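Local coordinates for protein restriction endonuclease PacI (Pseudomonas alcaligenes, PDB 3LDY) that cuts double-stranded DNA at a specific base sequence, probably as a homodimeric rare-cutting endonuclease of the HNH (beta-beta-alpha-metal) family, at residues C4-R9 against K25-W30. Residues are numbered along the deposited sequence; the frame is centred on the assembly and turned at random.
Sequences CPRCQR and KGCMTW. With ZN (zinc ion), chain E; nucleotides of chain B; nucleotides of chain C.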
ATOM      1  N   CYS A   4      23.280  25.452   3.146  1.00 49.80           N
ATOM      2  CA  CYS A   4      22.127  25.327   2.266  1.00 48.80           C
ATOM      3  C   CYS A   4      21.769  26.702   1.718  1.00 48.54           C
ATOM      4  O   CYS A   4      21.567  27.634   2.491  1.00 48.51           O
ATOM      5  CB  CYS A   4      20.936  24.687   3.003  1.00 48.72           C
ATOM      6  SG  CYS A   4      19.365  24.759   2.111  1.00 45.26           S
ATOM      7  N   PRO A   5      21.690  26.838   0.377  1.00 48.55           N
ATOM      8  CA  PRO A   5      21.436  28.166  -0.200  1.00 48.63           C
ATOM      9  C   PRO A   5      20.052  28.716   0.171  1.00 48.55           C
ATOM     10  O   PRO A   5      19.769  29.885  -0.082  1.00 48.77           O
ATOM     11  CB  PRO A   5      21.535  27.919  -1.715  1.00 48.55           C
ATOM     12  CG  PRO A   5      21.193  26.480  -1.876  1.00 48.38           C
ATOM     13  CD  PRO A   5      21.765  25.795  -0.666  1.00 48.31           C
ATOM     14  N   ARG A   6      19.211  27.875   0.766  1.00 48.23           N
ATOM     15  CA  ARG A   6      17.843  28.250   1.092  1.00 48.01           C
ATOM     16  C   ARG A   6      17.639  28.610   2.567  1.00 46.77           C
ATOM     17  O   ARG A   6      17.295  29.743   2.863  1.00 47.91           O
ATOM     18  CB  ARG A   6      16.855  27.166   0.661  1.00 48.63           C
ATOM     19  CG  ARG A   6      15.411  27.520   0.999  1.00 51.43           C
ATOM     20  CD  ARG A   6      14.698  28.221  -0.138  1.00 55.70           C
ATOM     21  NE  ARG A   6      14.290  27.248  -1.147  1.00 59.53           N
ATOM     22  CZ  ARG A   6      13.244  27.392  -1.956  1.00 61.52           C
ATOM     23  NH1 ARG A   6      12.480  28.485  -1.886  1.00 62.77           N
ATOM     24  NH2 ARG A   6      12.954  26.438  -2.832  1.00 62.08           N
ATOM     25  N   CYS A   7      17.843  27.672   3.488  1.00 44.93           N
ATOM     26  CA  CYS A   7      17.714  27.999   4.917  1.00 43.38           C
ATOM     27  C   CYS A   7      18.998  28.608   5.488  1.00 42.63           C
ATOM     28  O   CYS A   7      19.002  29.059   6.623  1.00 42.01           O
ATOM     29  CB  CYS A   7      17.345  26.763   5.737  1.00 43.04           C
ATOM     30  SG  CYS A   7      18.603  25.440   5.676  1.00 42.57           S
ATOM     31  N   GLN A   8      20.068  28.585   4.689  1.00 41.98           N
ATOM     32  CA  GLN A   8      21.421  29.002   5.073  1.00 42.14           C
ATOM     33  C   GLN A   8      22.011  28.284   6.283  1.00 41.50           C
ATOM     34  O   GLN A   8      23.025  28.731   6.852  1.00 41.17           O
ATOM     35  CB  GLN A   8      21.529  30.529   5.210  1.00 42.49           C
ATOM     36  CG  GLN A   8      21.834  31.216   3.888  1.00 44.57           C
ATOM     37  CD  GLN A   8      20.786  32.247   3.533  1.00 47.99           C
ATOM     38  OE1 GLN A   8      19.607  31.905   3.343  1.00 50.97           O
ATOM     39  NE2 GLN A   8      21.196  33.516   3.445  1.00 47.75           N
ATOM     40  N   ARG A   9      21.407  27.162   6.670  1.00 40.62           N
ATOM     41  CA  ARG A   9      21.989  26.391   7.759  1.00 40.32           C
ATOM     42  C   ARG A   9      23.285  25.716   7.319  1.00 40.89           C
ATOM     43  O   ARG A   9      23.472  25.394   6.126  1.00 40.26           O
ATOM     44  CB  ARG A   9      21.021  25.363   8.315  1.00 39.61           C
ATOM     45  CG  ARG A   9      19.899  25.944   9.157  1.00 38.28           C
ATOM     46  CD  ARG A   9      18.967  24.825   9.617  1.00 35.74           C
ATOM     47  NE  ARG A   9      18.476  24.010   8.493  1.00 34.60           N
ATOM     48  CZ  ARG A   9      17.929  22.797   8.614  1.00 32.06           C
ATOM     49  NH1 ARG A   9      17.815  22.205   9.811  1.00 30.81           N
ATOM     50  NH2 ARG A   9      17.517  22.153   7.527  1.00 30.77           N
ATOM     51  N   LYS A  25      17.440  18.594   2.615  1.00 34.97           N
ATOM     52  CA  LYS A  25      16.250  17.723   2.723  1.00 34.01           C
ATOM     53  C   LYS A  25      15.094  18.394   3.478  1.00 33.85           C
ATOM     54  O   LYS A  25      13.933  18.206   3.133  1.00 33.46           O
ATOM     55  CB  LYS A  25      16.605  16.401   3.407  1.00 33.40           C
ATOM     56  CG  LYS A  25      17.529  15.491   2.607  1.00 33.62           C
ATOM     57  CD  LYS A  25      18.015  14.348   3.482  1.00 33.38           C
ATOM     58  CE  LYS A  25      18.782  13.310   2.656  1.00 34.38           C
ATOM     59  NZ  LYS A  25      19.180  12.138   3.508  1.00 34.38           N
ATOM     60  N   GLY A  26      15.428  19.161   4.516  1.00 34.15           N
ATOM     61  CA  GLY A  26      14.448  19.919   5.292  1.00 33.71           C
ATOM     62  C   GLY A  26      13.749  20.956   4.437  1.00 34.82           C
ATOM     63  O   GLY A  26      12.498  21.048   4.433  1.00 34.89           O
ATOM     64  N   CYS A  27      14.551  21.737   3.711  1.00 34.94           N
ATOM     65  CA  CYS A  27      14.005  22.731   2.782  1.00 35.74           C
ATOM     66  C   CYS A  27      13.123  22.073   1.722  1.00 35.61           C
ATOM     67  O   CYS A  27      11.987  22.502   1.491  1.00 36.51           O
ATOM     68  CB  CYS A  27      15.124  23.584   2.150  1.00 35.64           C
ATOM     69  SG  CYS A  27      15.743  24.906   3.258  1.00 38.26           S
ATOM     70  N   MET A  28      13.625  21.016   1.100  1.00 35.47           N
ATOM     71  CA  MET A  28      12.856  20.324   0.058  1.00 35.38           C
ATOM     72  C   MET A  28      11.548  19.717   0.581  1.00 34.63           C
ATOM     73  O   MET A  28      10.511  19.783  -0.085  1.00 35.02           O
ATOM     74  CB  MET A  28      13.711  19.254  -0.613  1.00 35.74           C
ATOM     75  CG  MET A  28      12.991  18.500  -1.739  1.00 38.47           C
ATOM     76  SD  MET A  28      12.701  19.539  -3.192  1.00 45.74           S
ATOM     77  CE  MET A  28      14.128  19.083  -4.159  1.00 46.22           C
ATOM     78  N   THR A  29      11.616  19.104   1.760  1.00 33.46           N
ATOM     79  CA  THR A  29      10.444  18.500   2.396  1.00 32.96           C
ATOM     80  C   THR A  29       9.435  19.579   2.797  1.00 32.81           C
ATOM     81  O   THR A  29       8.214  19.400   2.637  1.00 32.41           O
ATOM     82  CB  THR A  29      10.853  17.597   3.570  1.00 32.47           C
ATOM     83  OG1 THR A  29      11.691  16.559   3.055  1.00 32.68           O
ATOM     84  CG2 THR A  29       9.646  16.930   4.208  1.00 31.62           C
ATOM     85  N   TRP A  30       9.947  20.710   3.271  1.00 33.29           N
ATOM     86  CA  TRP A  30       9.092  21.864   3.525  1.00 33.87           C
ATOM     87  C   TRP A  30       8.403  22.423   2.252  1.00 34.74           C
ATOM     88  O   TRP A  30       7.192  22.677   2.285  1.00 35.70           O
ATOM     89  CB  TRP A  30       9.819  22.954   4.308  1.00 34.10           C
ATOM     90  CG  TRP A  30       8.970  24.222   4.452  1.00 34.84           C
ATOM     91  CD1 TRP A  30       9.132  25.409   3.784  1.00 35.75           C
ATOM     92  CD2 TRP A  30       7.821  24.387   5.286  1.00 34.75           C
ATOM     93  NE1 TRP A  30       8.160  26.295   4.160  1.00 35.39           N
ATOM     94  CE2 TRP A  30       7.340  25.699   5.080  1.00 35.67           C
ATOM     95  CE3 TRP A  30       7.138  23.542   6.174  1.00 35.72           C
ATOM     96  CZ2 TRP A  30       6.220  26.208   5.758  1.00 36.04           C
ATOM     97  CZ3 TRP A  30       6.036  24.036   6.849  1.00 36.65           C
ATOM     98  CH2 TRP A  30       5.584  25.368   6.641  1.00 36.99           C
TER
HETATM   99 ZN    ZN E 144      17.862  24.192   3.781  1.00 24.64          ZN
ATOM    100  P    DA B   2      15.912  30.608  -2.774  1.00 68.19           P
ATOM    101  OP1  DA B   2      15.816  31.414  -1.529  1.00 68.48           O
ATOM    102  OP2  DA B   2      16.333  29.182  -2.730  1.00 68.33           O
ATOM    103  O5'  DA B   2      14.516  30.678  -3.552  1.00 67.95           O
ATOM    104  C5'  DA B   2      13.821  31.919  -3.704  1.00 67.46           C
ATOM    105  C4'  DA B   2      12.695  31.784  -4.719  1.00 66.48           C
ATOM    106  O4'  DA B   2      13.220  31.347  -5.999  1.00 65.03           O
ATOM    107  C3'  DA B   2      11.594  30.783  -4.376  1.00 67.04           C
ATOM    108  O3'  DA B   2      10.342  31.353  -4.790  1.00 69.26           O
ATOM    109  C2'  DA B   2      11.990  29.551  -5.199  1.00 65.43           C
ATOM    110  C1'  DA B   2      12.418  30.278  -6.463  1.00 63.57           C
ATOM    111  N9   DA B   2      13.213  29.532  -7.425  1.00 60.74           N
ATOM    112  C8   DA B   2      14.412  28.903  -7.202  1.00 59.40           C
ATOM    113  N7   DA B   2      14.910  28.335  -8.275  1.00 58.12           N
ATOM    114  C5   DA B   2      13.974  28.620  -9.265  1.00 58.01           C
ATOM    115  C6   DA B   2      13.916  28.300 -10.643  1.00 56.86           C
ATOM    116  N6   DA B   2      14.877  27.587 -11.243  1.00 55.38           N
ATOM    117  N1   DA B   2      12.840  28.739 -11.357  1.00 56.61           N
ATOM    118  C2   DA B   2      11.888  29.461 -10.732  1.00 56.97           C
ATOM    119  N3   DA B   2      11.836  29.824  -9.443  1.00 57.75           N
ATOM    120  C4   DA B   2      12.917  29.368  -8.762  1.00 58.90           C
TER
ATOM    121  P    DA C   5      12.844  12.937  -1.834  1.00 30.66           P
ATOM    122  OP1  DA C   5      13.614  11.878  -1.150  1.00 29.81           O
ATOM    123  OP2  DA C   5      12.560  14.224  -1.150  1.00 30.67           O
ATOM    124  O5'  DA C   5      13.553  13.358  -3.203  1.00 31.75           O
ATOM    125  C5'  DA C   5      14.271  12.420  -4.000  1.00 33.98           C
ATOM    126  C4'  DA C   5      14.716  13.066  -5.312  1.00 36.27           C
ATOM    127  O4'  DA C   5      13.543  13.609  -5.974  1.00 37.01           O
ATOM    128  C3'  DA C   5      15.686  14.245  -5.251  1.00 37.38           C
ATOM    129  O3'  DA C   5      16.407  14.360  -6.489  1.00 38.51           O
ATOM    130  C2'  DA C   5      14.739  15.438  -5.111  1.00 36.86           C
ATOM    131  C1'  DA C   5      13.591  15.022  -6.036  1.00 36.27           C
ATOM    132  N9   DA C   5      12.276  15.558  -5.668  1.00 35.83           N
ATOM    133  C8   DA C   5      11.835  15.844  -4.398  1.00 35.13           C
ATOM    134  N7   DA C   5      10.624  16.312  -4.352  1.00 34.07           N
ATOM    135  C5   DA C   5      10.213  16.324  -5.666  1.00 34.79           C
ATOM    136  C6   DA C   5       9.002  16.717  -6.285  1.00 35.12           C
ATOM    137  N6   DA C   5       7.949  17.186  -5.604  1.00 33.57           N
ATOM    138  N1   DA C   5       8.920  16.611  -7.635  1.00 34.53           N
ATOM    139  C2   DA C   5       9.973  16.153  -8.305  1.00 34.00           C
ATOM    140  N3   DA C   5      11.152  15.753  -7.836  1.00 35.38           N
ATOM    141  C4   DA C   5      11.218  15.866  -6.499  1.00 35.14           C
TER
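A four-cysteine zinc site joins the turn 4-9, between strands 2-3 and 10-11, to the first turn of helix 25-40. Cys4 SG and Cys27 SG each bind the zinc ion at 2.3 Å and Cys7 SG at 2.4 Å, with Cys24 as fourth ligand. Cys27 SG lies 3.5 Å from Cys7 CB and, on the Arg6 side, is touched by the CB and CG methylenes of that arginine. The first CxxC pair forms a zinc knuckle: the N-H groups of Arg6 and Cys7 both point at Cys4 SG, and Arg9 N gives its hydrogen to Cys7 SG. A second donor on Cys7 SG is Arg9 NE, 3.2 Å away and nearly straight at 173°, with the sulfur in the guanidinium plane; such bonds probably temper the negative charge of the thiolates. Arg6 CG stands anti to the backbone N (chi1 179°), which lays it against Cys27 SG before bends at chi2 and chi3 carry the guanidinium to the DNA. There OP2 of DA2 of chain B sits over one guanidinium face, 3.2 Å from Arg6 NE. With an alanine here the CG contact on Cys27 SG is gone, and the phosphate would probably lose a positive neighbour.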